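Local coordinates for protein isocitrate dehydrogenase [NAD] subunit 2, mitochondrial (Saccharomyces cerevisiae, PDB 3BLX) that forms, together with IDH1, the octameric NAD-dependent isocitrate dehydrogenase that oxidatively decarboxylates isocitrate to 2-oxoglutarate in the mitochondrial citric acid cycle, at residues F173-R177 against E210-L216. Sequence-based numbering, arbitrary orientation.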
ATOM      1  N   PHE B 173      -8.356 -56.800  -2.174  1.00 28.49           N
ATOM      2  CA  PHE B 173      -8.033 -58.222  -2.232  1.00 48.78           C
ATOM      3  C   PHE B 173      -9.257 -59.054  -2.666  1.00 36.21           C
ATOM      4  O   PHE B 173      -9.213 -59.741  -3.671  1.00 32.86           O
ATOM      5  CB  PHE B 173      -7.484 -58.704  -0.886  1.00 33.78           C
ATOM      6  CG  PHE B 173      -6.024 -58.395  -0.678  1.00 54.38           C
ATOM      7  CD1 PHE B 173      -5.596 -57.629   0.405  1.00 49.62           C
ATOM      8  CD2 PHE B 173      -5.073 -58.870  -1.564  1.00 46.38           C
ATOM      9  CE1 PHE B 173      -4.246 -57.355   0.593  1.00 35.33           C
ATOM     10  CE2 PHE B 173      -3.721 -58.589  -1.376  1.00 47.88           C
ATOM     11  CZ  PHE B 173      -3.312 -57.823  -0.296  1.00 33.21           C
ATOM     12  N   GLU B 174     -10.346 -58.952  -1.911  1.00 32.30           N
ATOM     13  CA  GLU B 174     -11.596 -59.658  -2.172  1.00 36.45           C
ATOM     14  C   GLU B 174     -12.208 -59.376  -3.546  1.00 41.13           C
ATOM     15  O   GLU B 174     -12.979 -60.165  -4.075  1.00 60.68           O
ATOM     16  CB  GLU B 174     -12.612 -59.370  -1.071  1.00 26.08           C
ATOM     17  CG  GLU B 174     -12.102 -59.719   0.294  1.00 46.98           C
ATOM     18  CD  GLU B 174     -13.157 -60.325   1.188  1.00 88.21           C
ATOM     19  OE1 GLU B 174     -13.452 -59.700   2.228  1.00 80.42           O
ATOM     20  OE2 GLU B 174     -13.680 -61.418   0.852  1.00 93.64           O
ATOM     21  N   TYR B 175     -11.842 -58.257  -4.132  1.00 43.64           N
ATOM     22  CA  TYR B 175     -12.311 -57.913  -5.455  1.00 41.72           C
ATOM     23  C   TYR B 175     -11.376 -58.503  -6.508  1.00 37.16           C
ATOM     24  O   TYR B 175     -11.789 -58.798  -7.622  1.00 40.49           O
ATOM     25  CB  TYR B 175     -12.399 -56.381  -5.597  1.00 37.95           C
ATOM     26  CG  TYR B 175     -13.027 -55.911  -6.891  1.00 35.11           C
ATOM     27  CD1 TYR B 175     -12.239 -55.588  -8.003  1.00 23.92           C
ATOM     28  CD2 TYR B 175     -14.414 -55.800  -7.006  1.00 38.10           C
ATOM     29  CE1 TYR B 175     -12.817 -55.165  -9.193  1.00 33.86           C
ATOM     30  CE2 TYR B 175     -15.005 -55.383  -8.185  1.00 32.37           C
ATOM     31  CZ  TYR B 175     -14.208 -55.066  -9.281  1.00 51.45           C
ATOM     32  OH  TYR B 175     -14.810 -54.652 -10.459  1.00 36.51           O
ATOM     33  N   ALA B 176     -10.109 -58.667  -6.170  1.00 30.08           N
ATOM     34  CA  ALA B 176      -9.196 -59.285  -7.107  1.00 43.22           C
ATOM     35  C   ALA B 176      -9.525 -60.782  -7.212  1.00 53.73           C
ATOM     36  O   ALA B 176      -9.619 -61.345  -8.304  1.00 36.89           O
ATOM     37  CB  ALA B 176      -7.785 -59.069  -6.670  1.00 39.28           C
ATOM     38  N   ARG B 177      -9.707 -61.416  -6.059  1.00 45.88           N
ATOM     39  CA  ARG B 177     -10.182 -62.786  -5.998  1.00 55.50           C
ATOM     40  C   ARG B 177     -11.495 -62.939  -6.781  1.00 52.54           C
ATOM     41  O   ARG B 177     -11.600 -63.778  -7.664  1.00 60.09           O
ATOM     42  CB  ARG B 177     -10.348 -63.192  -4.539  1.00 52.06           C
ATOM     43  CG  ARG B 177     -11.202 -64.404  -4.293  1.00 46.76           C
ATOM     44  CD  ARG B 177     -11.433 -64.584  -2.792  1.00 38.23           C
ATOM     45  NE  ARG B 177     -10.197 -64.973  -2.124  1.00 49.52           N
ATOM     46  CZ  ARG B 177     -10.047 -65.003  -0.807  1.00 62.69           C
ATOM     47  NH1 ARG B 177     -11.070 -64.642  -0.044  1.00 38.95           N
ATOM     48  NH2 ARG B 177      -8.887 -65.384  -0.259  1.00 45.87           N
ATOM     49  N   GLU B 210      -3.606 -63.073   4.953  1.00 56.80           N
ATOM     50  CA  GLU B 210      -4.967 -63.603   4.957  1.00 43.77           C
ATOM     51  C   GLU B 210      -5.504 -63.838   3.560  1.00 48.97           C
ATOM     52  O   GLU B 210      -6.651 -64.225   3.393  1.00 48.21           O
ATOM     53  CB  GLU B 210      -5.919 -62.695   5.706  1.00 41.47           C
ATOM     54  CG  GLU B 210      -5.423 -62.297   7.061  1.00 56.64           C
ATOM     55  CD  GLU B 210      -6.431 -61.459   7.797  1.00 78.77           C
ATOM     56  OE1 GLU B 210      -7.644 -61.722   7.616  1.00 61.60           O
ATOM     57  OE2 GLU B 210      -6.010 -60.548   8.550  1.00 80.96           O
ATOM     58  N   TYR B 211      -4.672 -63.606   2.553  1.00 44.34           N
ATOM     59  CA  TYR B 211      -5.067 -63.866   1.174  1.00 44.92           C
ATOM     60  C   TYR B 211      -3.900 -64.470   0.406  1.00 67.24           C
ATOM     61  O   TYR B 211      -3.203 -63.779  -0.344  1.00 68.63           O
ATOM     62  CB  TYR B 211      -5.558 -62.580   0.500  1.00 47.54           C
ATOM     63  CG  TYR B 211      -6.710 -61.898   1.220  1.00 47.36           C
ATOM     64  CD1 TYR B 211      -6.480 -61.020   2.272  1.00 56.29           C
ATOM     65  CD2 TYR B 211      -8.023 -62.134   0.858  1.00 45.83           C
ATOM     66  CE1 TYR B 211      -7.527 -60.402   2.947  1.00 54.48           C
ATOM     67  CE2 TYR B 211      -9.083 -61.520   1.530  1.00 52.24           C
ATOM     68  CZ  TYR B 211      -8.823 -60.649   2.575  1.00 57.41           C
ATOM     69  OH  TYR B 211      -9.834 -60.015   3.268  1.00 46.91           O
ATOM     70  N   PRO B 212      -3.665 -65.773   0.615  1.00 63.24           N
ATOM     71  CA  PRO B 212      -2.484 -66.480   0.110  1.00 50.91           C
ATOM     72  C   PRO B 212      -2.593 -66.717  -1.377  1.00 52.62           C
ATOM     73  O   PRO B 212      -1.570 -66.827  -2.036  1.00 48.80           O
ATOM     74  CB  PRO B 212      -2.516 -67.808   0.866  1.00 61.68           C
ATOM     75  CG  PRO B 212      -3.505 -67.598   1.997  1.00 71.13           C
ATOM     76  CD  PRO B 212      -4.498 -66.632   1.465  1.00 61.70           C
ATOM     77  N   ASP B 213      -3.822 -66.778  -1.893  1.00 56.15           N
ATOM     78  CA  ASP B 213      -4.066 -66.948  -3.332  1.00 46.14           C
ATOM     79  C   ASP B 213      -3.712 -65.714  -4.139  1.00 63.94           C
ATOM     80  O   ASP B 213      -3.679 -65.745  -5.371  1.00 48.25           O
ATOM     81  CB  ASP B 213      -5.521 -67.323  -3.628  1.00 39.57           C
ATOM     82  CG  ASP B 213      -6.539 -66.461  -2.882  1.00 63.93           C
ATOM     83  OD1 ASP B 213      -6.445 -66.309  -1.633  1.00 51.63           O
ATOM     84  OD2 ASP B 213      -7.470 -65.970  -3.563  1.00 50.53           O
ATOM     85  N   LEU B 214      -3.455 -64.621  -3.437  1.00 66.41           N
ATOM     86  CA  LEU B 214      -3.166 -63.366  -4.098  1.00 50.77           C
ATOM     87  C   LEU B 214      -1.737 -62.903  -3.844  1.00 40.51           C
ATOM     88  O   LEU B 214      -1.219 -63.035  -2.735  1.00 61.48           O
ATOM     89  CB  LEU B 214      -4.154 -62.327  -3.614  1.00 57.73           C
ATOM     90  CG  LEU B 214      -5.412 -62.115  -4.459  1.00 49.62           C
ATOM     91  CD1 LEU B 214      -5.543 -63.156  -5.530  1.00 59.67           C
ATOM     92  CD2 LEU B 214      -6.605 -62.109  -3.575  1.00 32.49           C
ATOM     93  N   THR B 215      -1.105 -62.379  -4.886  1.00 37.03           N
ATOM     94  CA  THR B 215       0.233 -61.808  -4.786  1.00 51.87           C
ATOM     95  C   THR B 215       0.165 -60.296  -4.557  1.00 46.67           C
ATOM     96  O   THR B 215      -0.409 -59.562  -5.353  1.00 42.96           O
ATOM     97  CB  THR B 215       1.033 -62.062  -6.069  1.00 59.40           C
ATOM     98  OG1 THR B 215       0.897 -63.432  -6.446  1.00 76.52           O
ATOM     99  CG2 THR B 215       2.508 -61.724  -5.869  1.00 60.37           C
ATOM    100  N   LEU B 216       0.756 -59.833  -3.467  1.00 46.68           N
ATOM    101  CA  LEU B 216       0.881 -58.403  -3.194  1.00 40.97           C
ATOM    102  C   LEU B 216       2.195 -57.829  -3.714  1.00 42.10           C
ATOM    103  O   LEU B 216       3.269 -58.220  -3.263  1.00 45.51           O
ATOM    104  CB  LEU B 216       0.785 -58.135  -1.688  1.00 29.65           C
ATOM    105  CG  LEU B 216       1.005 -56.683  -1.272  1.00 43.70           C
ATOM    106  CD1 LEU B 216      -0.092 -55.847  -1.887  1.00 39.50           C
ATOM    107  CD2 LEU B 216       1.003 -56.502   0.240  1.00 36.76           C
TER
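F173 and R177, one turn apart near the end of helix 162-178, meet Y211 and L214, the two ends of a type I beta turn that leads into strand 215-220; CA of F173 lies 7.2 Å from CA of Y211. The F173 and Y211 rings are near parallel (10°) but slid apart, so they barely overlap; it is F173 CB that lies over the Y211 face, a CH-pi contact 3.8 Å from the centroid. E174 CG adds its methylene at Y211 CE2 (3.7 Å). R177 starts with CG anti to its backbone N (chi1 163°) and bends at chi3, which brings the guanidinium into a side-on salt bridge to D213, in which R177 NE donates to D213 OD2 (3.2 Å) and R177 NH2 to D213 OD1 (3.0 Å), both straight at 168° and in the guanidinium plane. One guanidinium face meets Y211 CD2. Replacing Y211 by alanine removes the ring between F173 CB and the guanidinium, which would probably open a gap beside F173. Deeper in, L214 CD2 approaches F173 CD2 (4.1 Å), and F173 CZ reaches L216 CD1. V184 of strand 183-188 and L207 of helix 195-208 also touch F173. Helix 162-178 thus packs against the turn feeding strand 215-220, outermost in this chain's sheet, in the alpha/beta fold of isocitrate and isopropylmalate dehydrogenases.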